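Local atomic coordinates of uncharacterized protein (Bacillus thuringiensis serovar kurstaki, PDB entry 4XE7), a protein that probably binds nucleotide and polymerises into actin-like filaments of the bacterial cytoskeleton, as ParM proteins do in plasmid segregation. Residues R76-S81 / D85-A90; I128-S133 / E169-E174; S242-F247 / K352-K357. One frame throughout, in Å; residues are numbered along the deposited sequence.

Contact 1: R76-S81 / D85-A90; sequences RIISNS and DARSRA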
loop_
_atom_site.group_PDB
_atom_site.type_symbol
_atom_site.label_atom_id
_atom_site.label_comp_id
_atom_site.label_asym_id
_atom_site.label_seq_id
_atom_site.Cartn_x
_atom_site.Cartn_y
_atom_site.Cartn_z
ATOM N N ARG A 76 -8.858 8.401 21.182
ATOM C CA ARG A 76 -8.219 8.188 22.466
ATOM C C ARG A 76 -7.765 6.734 22.554
ATOM O O ARG A 76 -8.581 5.815 22.447
ATOM C CB ARG A 76 -9.176 8.519 23.613
ATOM C CG ARG A 76 -8.616 8.217 24.968
ATOM C CD ARG A 76 -7.563 9.239 25.351
ATOM N NE ARG A 76 -6.959 8.919 26.640
ATOM C CZ ARG A 76 -7.492 9.239 27.815
ATOM N NH1 ARG A 76 -8.642 9.893 27.873
ATOM N NH2 ARG A 76 -6.874 8.903 28.930
ATOM N N ILE A 77 -6.467 6.524 22.739
ATOM C CA ILE A 77 -5.921 5.170 22.799
ATOM C C ILE A 77 -5.320 4.862 24.166
ATOM O O ILE A 77 -4.333 5.478 24.587
ATOM C CB ILE A 77 -4.863 4.948 21.721
ATOM C CG1 ILE A 77 -5.511 5.095 20.346
ATOM C CG2 ILE A 77 -4.196 3.566 21.886
ATOM C CD1 ILE A 77 -4.544 4.996 19.172
ATOM N N ILE A 78 -5.938 3.902 24.847
ATOM C CA ILE A 78 -5.465 3.386 26.132
ATOM C C ILE A 78 -4.712 2.069 25.966
ATOM O O ILE A 78 -5.315 1.041 25.668
ATOM C CB ILE A 78 -6.639 3.151 27.101
ATOM C CG1 ILE A 78 -7.590 4.349 27.078
ATOM C CG2 ILE A 78 -6.128 2.857 28.511
ATOM C CD1 ILE A 78 -6.958 5.617 27.557
ATOM N N SER A 79 -3.401 2.101 26.176
ATOM C CA SER A 79 -2.554 0.942 25.952
ATOM C C SER A 79 -1.279 1.025 26.787
ATOM O O SER A 79 -0.684 2.095 26.902
ATOM C CB SER A 79 -2.202 0.830 24.454
ATOM O OG SER A 79 -1.176 -0.124 24.212
ATOM N N ASN A 80 -0.847 -0.102 27.350
ATOM C CA ASN A 80 0.441 -0.144 28.056
ATOM C C ASN A 80 1.642 -0.178 27.107
ATOM O O ASN A 80 2.785 -0.049 27.545
ATOM C CB ASN A 80 0.493 -1.338 29.013
ATOM C CG ASN A 80 -0.528 -1.224 30.127
ATOM O OD1 ASN A 80 -0.861 -0.122 30.578
ATOM N ND2 ASN A 80 -1.033 -2.363 30.575
ATOM N N SER A 81 1.378 -0.310 25.807
ATOM C CA SER A 81 2.412 -0.133 24.793
ATOM C C SER A 81 2.815 1.338 24.650
ATOM O O SER A 81 3.910 1.638 24.188
ATOM C CB SER A 81 1.924 -0.664 23.435
ATOM O OG SER A 81 1.332 -1.935 23.604
ATOM N N ASP A 85 2.101 9.546 29.150
ATOM C CA ASP A 85 1.677 10.813 28.554
ATOM C C ASP A 85 0.840 10.668 27.283
ATOM O O ASP A 85 -0.202 11.318 27.127
ATOM C CB ASP A 85 2.889 11.673 28.222
ATOM C CG ASP A 85 2.493 13.022 27.685
ATOM O OD1 ASP A 85 2.151 13.911 28.505
ATOM O OD2 ASP A 85 2.488 13.180 26.447
ATOM N N ALA A 86 1.321 9.839 26.365
ATOM C CA ALA A 86 0.610 9.568 25.122
ATOM C C ALA A 86 -0.704 8.886 25.451
ATOM O O ALA A 86 -1.741 9.172 24.848
ATOM C CB ALA A 86 1.456 8.701 24.182
ATOM N N ARG A 87 -0.639 7.992 26.429
ATOM C CA ARG A 87 -1.793 7.218 26.868
ATOM C C ARG A 87 -2.896 8.116 27.458
ATOM O O ARG A 87 -4.086 7.789 27.368
ATOM C CB ARG A 87 -1.324 6.160 27.877
ATOM C CG ARG A 87 -2.375 5.199 28.371
ATOM C CD ARG A 87 -1.749 4.040 29.150
ATOM N NE ARG A 87 -0.868 4.477 30.230
ATOM C CZ ARG A 87 0.367 4.019 30.421
ATOM N NH1 ARG A 87 0.876 3.110 29.604
ATOM N NH2 ARG A 87 1.100 4.472 31.428
ATOM N N SER A 88 -2.494 9.257 28.030
ATOM C CA SER A 88 -3.418 10.199 28.684
ATOM C C SER A 88 -4.159 11.129 27.710
ATOM O O SER A 88 -5.209 11.675 28.050
ATOM C CB SER A 88 -2.664 11.073 29.697
ATOM O OG SER A 88 -2.091 12.184 29.018
ATOM N N ARG A 89 -3.590 11.304 26.518
ATOM C CA ARG A 89 -4.029 12.287 25.529
ATOM C C ARG A 89 -4.758 11.672 24.359
ATOM O O ARG A 89 -4.503 10.522 23.985
ATOM C CB ARG A 89 -2.835 13.035 24.951
ATOM C CG ARG A 89 -2.032 13.746 25.953
ATOM C CD ARG A 89 -0.744 14.255 25.357
ATOM N NE ARG A 89 -0.069 15.017 26.391
ATOM C CZ ARG A 89 -0.458 16.221 26.773
ATOM N NH1 ARG A 89 -1.504 16.801 26.190
ATOM N NH2 ARG A 89 0.202 16.852 27.734
ATOM N N ALA A 90 -5.615 12.470 23.737
ATOM C CA ALA A 90 -6.206 12.091 22.478
ATOM C C ALA A 90 -5.297 12.535 21.321
ATOM O O ALA A 90 -4.426 13.398 21.497
ATOM C CB ALA A 90 -7.596 12.692 22.345
HETATM O O HOH W 1 -4.248 8.062 23.523
#
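R76-N80 and R87-A90 run almost antiparallel, their end-to-end directions 171° apart, and are closest at R76 and A90, with CA atoms 4.4 Å apart. The side chain of R76 carries one half of the contact. Its CG is anti to the backbone N (chi1 175°) and the chain bends at chi2, which brings the guanidinium to the end of helix 84-88. There NE donates to R87 O at 3.2 Å, with the acceptor near the guanidinium plane. NH2 adds a weak bond to the same oxygen. S88 O lies over the centre of one face of this guanidinium, 3.2 Å above the plane. The positive group thus sits among the carbonyls that close the helix, which should favour its charge. R87 carries the other half. It reaches along the strand, bends at chi3, and NH1 donates to S79 O at 3.3 Å in a nearly straight bond (172°). The R87 CD also lies against S79 O. N80 sits nearby, its amide nearly upright to the R87 guanidinium. Between the backbones, water 1 accepts from I77 N at 2.8 Å. D85 of the helix and R89, just past its end, form a salt bridge, OD2 to NE at 3.1 Å. S79 OG accepts from S81 N in an ST turn and is also bonded to H175. The short helix 84-88 links the neighbouring antiparallel strands 73-79 and 90-93 within the large mixed sheet. Strand 73-79 lies between strands 90-93 and 173-179, and I77 packs on T132 of helix 123-140.

Contact 2: I128-S133 / E169-E174; sequences IPLFTS and EMLYGE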
loop_
_atom_site.group_PDB
_atom_site.type_symbol
_atom_site.label_atom_id
_atom_site.label_comp_id
_atom_site.label_asym_id
_atom_site.label_seq_id
_atom_site.Cartn_x
_atom_site.Cartn_y
_atom_site.Cartn_z
ATOM N N ILE A 128 0.427 4.272 17.461
ATOM C CA ILE A 128 -0.865 4.944 17.368
ATOM C C ILE A 128 -1.543 4.672 16.007
ATOM O O ILE A 128 -2.706 4.280 15.978
ATOM C CB ILE A 128 -0.728 6.444 17.663
ATOM C CG1 ILE A 128 -0.498 6.636 19.177
ATOM C CG2 ILE A 128 -1.976 7.191 17.199
ATOM C CD1 ILE A 128 -0.155 8.052 19.633
ATOM N N PRO A 129 -0.820 4.822 14.882
ATOM C CA PRO A 129 -1.474 4.447 13.623
ATOM C C PRO A 129 -1.762 2.952 13.504
ATOM O O PRO A 129 -2.774 2.588 12.903
ATOM C CB PRO A 129 -0.468 4.889 12.559
ATOM C CG PRO A 129 0.279 6.020 13.234
ATOM C CD PRO A 129 0.442 5.539 14.638
ATOM N N LEU A 130 -0.916 2.106 14.070
ATOM C CA LEU A 130 -1.174 0.664 14.030
ATOM C C LEU A 130 -2.467 0.320 14.771
ATOM O O LEU A 130 -3.343 -0.344 14.220
ATOM C CB LEU A 130 0.013 -0.114 14.620
ATOM C CG LEU A 130 -0.239 -1.563 15.049
ATOM C CD1 LEU A 130 -0.301 -2.506 13.827
ATOM C CD2 LEU A 130 0.805 -2.047 16.027
ATOM N N PHE A 131 -2.592 0.771 16.019
ATOM C CA PHE A 131 -3.791 0.470 16.808
ATOM C C PHE A 131 -5.023 1.083 16.174
ATOM O O PHE A 131 -6.102 0.491 16.185
ATOM C CB PHE A 131 -3.650 0.972 18.248
ATOM C CG PHE A 131 -2.675 0.180 19.066
ATOM C CD1 PHE A 131 -2.521 -1.177 18.859
ATOM C CD2 PHE A 131 -1.909 0.794 20.042
ATOM C CE1 PHE A 131 -1.616 -1.916 19.622
ATOM C CE2 PHE A 131 -1.004 0.065 20.803
ATOM C CZ PHE A 131 -0.857 -1.285 20.597
ATOM N N THR A 132 -4.852 2.272 15.616
ATOM C CA THR A 132 -5.952 2.946 14.942
ATOM C C THR A 132 -6.405 2.141 13.731
ATOM O O THR A 132 -7.612 2.021 13.479
ATOM C CB THR A 132 -5.557 4.376 14.513
ATOM O OG1 THR A 132 -5.259 5.143 15.683
ATOM C CG2 THR A 132 -6.687 5.047 13.751
ATOM N N SER A 133 -5.451 1.569 12.992
ATOM C CA SER A 133 -5.811 0.783 11.812
ATOM C C SER A 133 -6.618 -0.456 12.231
ATOM O O SER A 133 -7.629 -0.798 11.592
ATOM C CB SER A 133 -4.566 0.377 11.007
ATOM O OG SER A 133 -3.867 -0.705 11.613
ATOM N N GLU A 169 5.991 -8.858 22.516
ATOM C CA GLU A 169 5.811 -8.618 23.949
ATOM C C GLU A 169 5.342 -7.199 24.230
ATOM O O GLU A 169 4.560 -6.951 25.153
ATOM C CB GLU A 169 7.124 -8.887 24.700
ATOM C CG GLU A 169 7.179 -10.216 25.421
ATOM C CD GLU A 169 6.119 -10.326 26.501
ATOM O OE1 GLU A 169 5.763 -9.285 27.099
ATOM O OE2 GLU A 169 5.641 -11.454 26.749
ATOM N N MET A 170 5.860 -6.269 23.438
ATOM C CA MET A 170 5.400 -4.892 23.427
ATOM C C MET A 170 3.893 -4.838 23.152
ATOM O O MET A 170 3.165 -4.063 23.777
ATOM C CB MET A 170 6.178 -4.100 22.369
ATOM C CG MET A 170 5.878 -2.606 22.284
ATOM S SD MET A 170 6.695 -1.854 20.847
ATOM C CE MET A 170 7.422 -0.408 21.610
ATOM N N LEU A 171 3.427 -5.696 22.242
ATOM C CA LEU A 171 2.040 -5.648 21.760
ATOM C C LEU A 171 1.022 -6.465 22.564
ATOM O O LEU A 171 -0.173 -6.172 22.526
ATOM C CB LEU A 171 1.991 -6.118 20.307
ATOM C CG LEU A 171 2.867 -5.320 19.351
ATOM C CD1 LEU A 171 2.700 -5.846 17.935
ATOM C CD2 LEU A 171 2.471 -3.853 19.412
ATOM N N TYR A 172 1.479 -7.496 23.266
ATOM C CA TYR A 172 0.563 -8.347 24.016
ATOM C C TYR A 172 -0.223 -7.523 25.024
ATOM O O TYR A 172 0.288 -6.549 25.577
ATOM C CB TYR A 172 1.317 -9.464 24.744
ATOM C CG TYR A 172 1.927 -10.508 23.837
ATOM C CD1 TYR A 172 1.345 -10.824 22.614
ATOM C CD2 TYR A 172 3.085 -11.183 24.209
ATOM C CE1 TYR A 172 1.903 -11.783 21.784
ATOM C CE2 TYR A 172 3.646 -12.140 23.393
ATOM C CZ TYR A 172 3.054 -12.438 22.182
ATOM O OH TYR A 172 3.616 -13.390 21.366
ATOM N N GLY A 173 -1.470 -7.909 25.251
ATOM C CA GLY A 173 -2.288 -7.235 26.232
ATOM C C GLY A 173 -3.539 -6.604 25.665
ATOM O O GLY A 173 -3.975 -6.899 24.544
ATOM N N GLU A 174 -4.119 -5.719 26.462
ATOM C CA GLU A 174 -5.387 -5.113 26.137
ATOM C C GLU A 174 -5.164 -3.666 25.728
ATOM O O GLU A 174 -4.305 -2.994 26.283
ATOM C CB GLU A 174 -6.335 -5.213 27.329
ATOM C CG GLU A 174 -7.789 -4.952 26.991
ATOM C CD GLU A 174 -8.679 -4.963 28.216
ATOM O OE1 GLU A 174 -9.223 -3.890 28.559
ATOM O OE2 GLU A 174 -8.833 -6.043 28.830
#
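The F131 ring meets L171 obliquely, with CZ 4.4 Å from L171 CD2. The ring of H175 also lies against F131, their planes at about 30°. L130 completes the contact beside F131. Its CG is anti to the backbone N (chi1 162°), and CD2 comes 4.2 Å from L171 CD2, the two side chains crossing at a slant. One methyl of L171 therefore touches both neighbours on helix 123-140. L171 is the last helical residue of 164-171. Its CG lies anti to its carbonyl carbon (chi1 -58°), which turns the branch toward the other helix. Y172 then leaves helical geometry, and G173 opens strand 173-179. The backbones stay apart: the nearest CA atoms, of F131 and L171, are 9.8 Å from each other. Within helix 123-140 the hydroxyls are used locally. T132 OG1 donates to I128 O at 2.7 Å, while T132 N reaches the same oxygen from the opposite face of its plane. S133 OG donates to L130 O, also at 2.7 Å. The helix is kinked at P129, whose N makes no bond to the preceding turn. Elsewhere I128 packs on W91 and I42, so the helix lies against the large sheet. No hydrogen bond or salt bridge crosses between the segments. What remains is a small, buried apolar contact. Its chemistry implies that these groups are kept from water and add loose dispersion contact, with no polar bond to set a direction.

Contact 3: S242-F247 / K352-K357; sequences SDNAFF and KASLMK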
loop_
_atom_site.group_PDB
_atom_site.type_symbol
_atom_site.label_atom_id
_atom_site.label_comp_id
_atom_site.label_asym_id
_atom_site.label_seq_id
_atom_site.Cartn_x
_atom_site.Cartn_y
_atom_site.Cartn_z
ATOM N N SER A 242 13.316 2.553 -8.975
ATOM C CA SER A 242 13.081 1.121 -9.062
ATOM C C SER A 242 13.966 0.422 -8.042
ATOM O O SER A 242 15.155 0.746 -7.914
ATOM C CB SER A 242 13.367 0.600 -10.477
ATOM O OG SER A 242 12.433 1.117 -11.409
ATOM N N ASP A 243 13.390 -0.527 -7.305
ATOM C CA ASP A 243 14.149 -1.289 -6.308
ATOM C C ASP A 243 14.383 -2.744 -6.764
ATOM O O ASP A 243 13.431 -3.519 -6.912
ATOM C CB ASP A 243 13.406 -1.241 -4.969
ATOM C CG ASP A 243 14.185 -1.883 -3.836
ATOM O OD1 ASP A 243 15.117 -1.234 -3.312
ATOM O OD2 ASP A 243 13.847 -3.029 -3.462
ATOM N N ASN A 244 15.631 -3.104 -7.031
ATOM C CA ASN A 244 15.913 -4.467 -7.485
ATOM C C ASN A 244 16.436 -5.308 -6.327
ATOM O O ASN A 244 17.605 -5.232 -5.987
ATOM C CB ASN A 244 16.914 -4.459 -8.638
ATOM C CG ASN A 244 16.527 -3.480 -9.729
ATOM O OD1 ASN A 244 17.076 -2.377 -9.826
ATOM N ND2 ASN A 244 15.549 -3.865 -10.536
ATOM N N ALA A 245 15.545 -6.082 -5.713
ATOM C CA ALA A 245 15.892 -6.892 -4.548
ATOM C C ALA A 245 16.129 -8.341 -4.944
ATOM O O ALA A 245 15.387 -8.895 -5.757
ATOM C CB ALA A 245 14.781 -6.807 -3.481
ATOM N N PHE A 246 17.164 -8.955 -4.375
ATOM C CA PHE A 246 17.420 -10.368 -4.634
ATOM C C PHE A 246 17.430 -11.156 -3.337
ATOM O O PHE A 246 18.161 -10.835 -2.398
ATOM C CB PHE A 246 18.725 -10.544 -5.389
ATOM C CG PHE A 246 19.083 -11.976 -5.669
ATOM C CD1 PHE A 246 18.166 -12.841 -6.245
ATOM C CD2 PHE A 246 20.357 -12.445 -5.390
ATOM C CE1 PHE A 246 18.507 -14.144 -6.521
ATOM C CE2 PHE A 246 20.710 -13.758 -5.663
ATOM C CZ PHE A 246 19.776 -14.606 -6.233
ATOM N N PHE A 247 16.594 -12.183 -3.287
ATOM C CA PHE A 247 16.466 -13.019 -2.093
ATOM C C PHE A 247 16.940 -14.439 -2.375
ATOM O O PHE A 247 16.476 -15.091 -3.318
ATOM C CB PHE A 247 15.015 -13.049 -1.607
ATOM C CG PHE A 247 14.461 -11.702 -1.235
ATOM C CD1 PHE A 247 14.619 -11.200 0.052
ATOM C CD2 PHE A 247 13.754 -10.946 -2.163
ATOM C CE1 PHE A 247 14.093 -9.958 0.399
ATOM C CE2 PHE A 247 13.231 -9.704 -1.825
ATOM C CZ PHE A 247 13.395 -9.209 -0.541
ATOM N N LYS A 352 12.932 -3.216 -19.438
ATOM C CA LYS A 352 13.364 -4.524 -19.942
ATOM C C LYS A 352 14.878 -4.689 -19.832
ATOM O O LYS A 352 15.373 -5.683 -19.307
ATOM C CB LYS A 352 12.938 -4.718 -21.400
ATOM C CG LYS A 352 13.321 -6.107 -21.930
ATOM C CD LYS A 352 13.665 -6.098 -23.412
ATOM C CE LYS A 352 13.917 -7.516 -23.938
ATOM N NZ LYS A 352 12.751 -8.118 -24.636
ATOM N N ALA A 353 15.610 -3.701 -20.334
ATOM C CA ALA A 353 17.062 -3.725 -20.283
ATOM C C ALA A 353 17.560 -3.844 -18.835
ATOM O O ALA A 353 18.493 -4.585 -18.553
ATOM C CB ALA A 353 17.635 -2.472 -20.945
ATOM N N SER A 354 16.919 -3.121 -17.923
ATOM C CA SER A 354 17.290 -3.157 -16.509
ATOM C C SER A 354 17.014 -4.521 -15.850
ATOM O O SER A 354 17.864 -5.084 -15.131
ATOM C CB SER A 354 16.526 -2.052 -15.760
ATOM O OG SER A 354 16.611 -2.237 -14.358
ATOM N N LEU A 355 15.805 -5.028 -16.089
ATOM C CA LEU A 355 15.346 -6.287 -15.507
ATOM C C LEU A 355 16.104 -7.495 -16.044
ATOM O O LEU A 355 16.367 -8.461 -15.308
ATOM C CB LEU A 355 13.851 -6.478 -15.772
ATOM C CG LEU A 355 12.951 -5.421 -15.136
ATOM C CD1 LEU A 355 11.554 -5.514 -15.685
ATOM C CD2 LEU A 355 12.939 -5.614 -13.635
ATOM N N MET A 356 16.427 -7.464 -17.331
ATOM C CA MET A 356 17.182 -8.585 -17.917
ATOM C C MET A 356 18.605 -8.590 -17.358
ATOM O O MET A 356 19.120 -9.630 -16.967
ATOM C CB MET A 356 17.182 -8.517 -19.453
ATOM C CG MET A 356 15.793 -8.807 -20.064
ATOM S SD MET A 356 15.167 -10.519 -19.847
ATOM C CE MET A 356 16.027 -11.364 -21.172
ATOM N N LYS A 357 19.215 -7.414 -17.256
ATOM C CA LYS A 357 20.545 -7.322 -16.670
ATOM C C LYS A 357 20.568 -7.824 -15.200
ATOM O O LYS A 357 21.489 -8.533 -14.791
ATOM C CB LYS A 357 21.044 -5.879 -16.783
ATOM C CG LYS A 357 22.330 -5.579 -16.066
ATOM C CD LYS A 357 22.800 -4.152 -16.351
ATOM C CE LYS A 357 23.011 -3.919 -17.838
ATOM N NZ LYS A 357 24.373 -4.355 -18.260
HETATM O O HOH W 2 14.621 -1.837 -12.800
#
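Strand S242-F247 meets helix residues S354 and L355 through one side chain, that of N244. S242 comes first. Its CB points toward the helix, and its OG bonds to NE2 of Q351, one residue before K352 on the same helix, and to L262 O. D243 lies on the other face of the strand, against D236 and N259. N244 follows, with its CA 8.2 Å from that of L355. Its ND2 is 4.3 Å from S354 OG, too far for a direct bond. Water 2 bridges them: it accepts from N244 ND2 at 3.2 Å and lies 2.6 Å from S354 OG. The S354 hydroxyl is placed for this by a first torsion of 167°, anti to the backbone N. ND2 also donates to N235 OD1 on the adjoining strand 232-237, so the amide has two polar partners. L355 CD2 approaches the same ND2 at 4.4 Å, as an apolar neighbour. A245 continues the strand and pairs by its backbone with I234. F246 extends toward F358 and T362, further along helix 337-362. F247 turns to the opposite side, against I234 and L252. Helix 337-362 thus packs on the five-stranded sheet of an actin-like domain. Direct packing and the S242-Q351 bond join strand and helix beside this point. Between the two segments themselves, the chemistry implies a water-mediated link, one water joining an amide and a hydroxyl.

The three contacts follow one another along the chain, each closing before the next opens. Contacts 1 and 2 are neighbours, with centres 11 Å apart, and share the large mixed sheet, in which strands 73-79 and 173-179 are adjacent. They touch directly: S81 OG lies 2.8 Å from M170 O, probably hydrogen-bonded, and S79 OG packs on F131. Helix 123-140 packs on strand 73-79 and also gives L130 and F131 to contact 2. Contact 3 belongs to the other, five-stranded sheet and helix 337-362. Its centre is 44 Å from that of contact 1 and 36 Å from that of contact 2, across the chain's centre. This split is consistent with the two-domain build of actin-like proteins, whose nucleotide cleft lies between the domains.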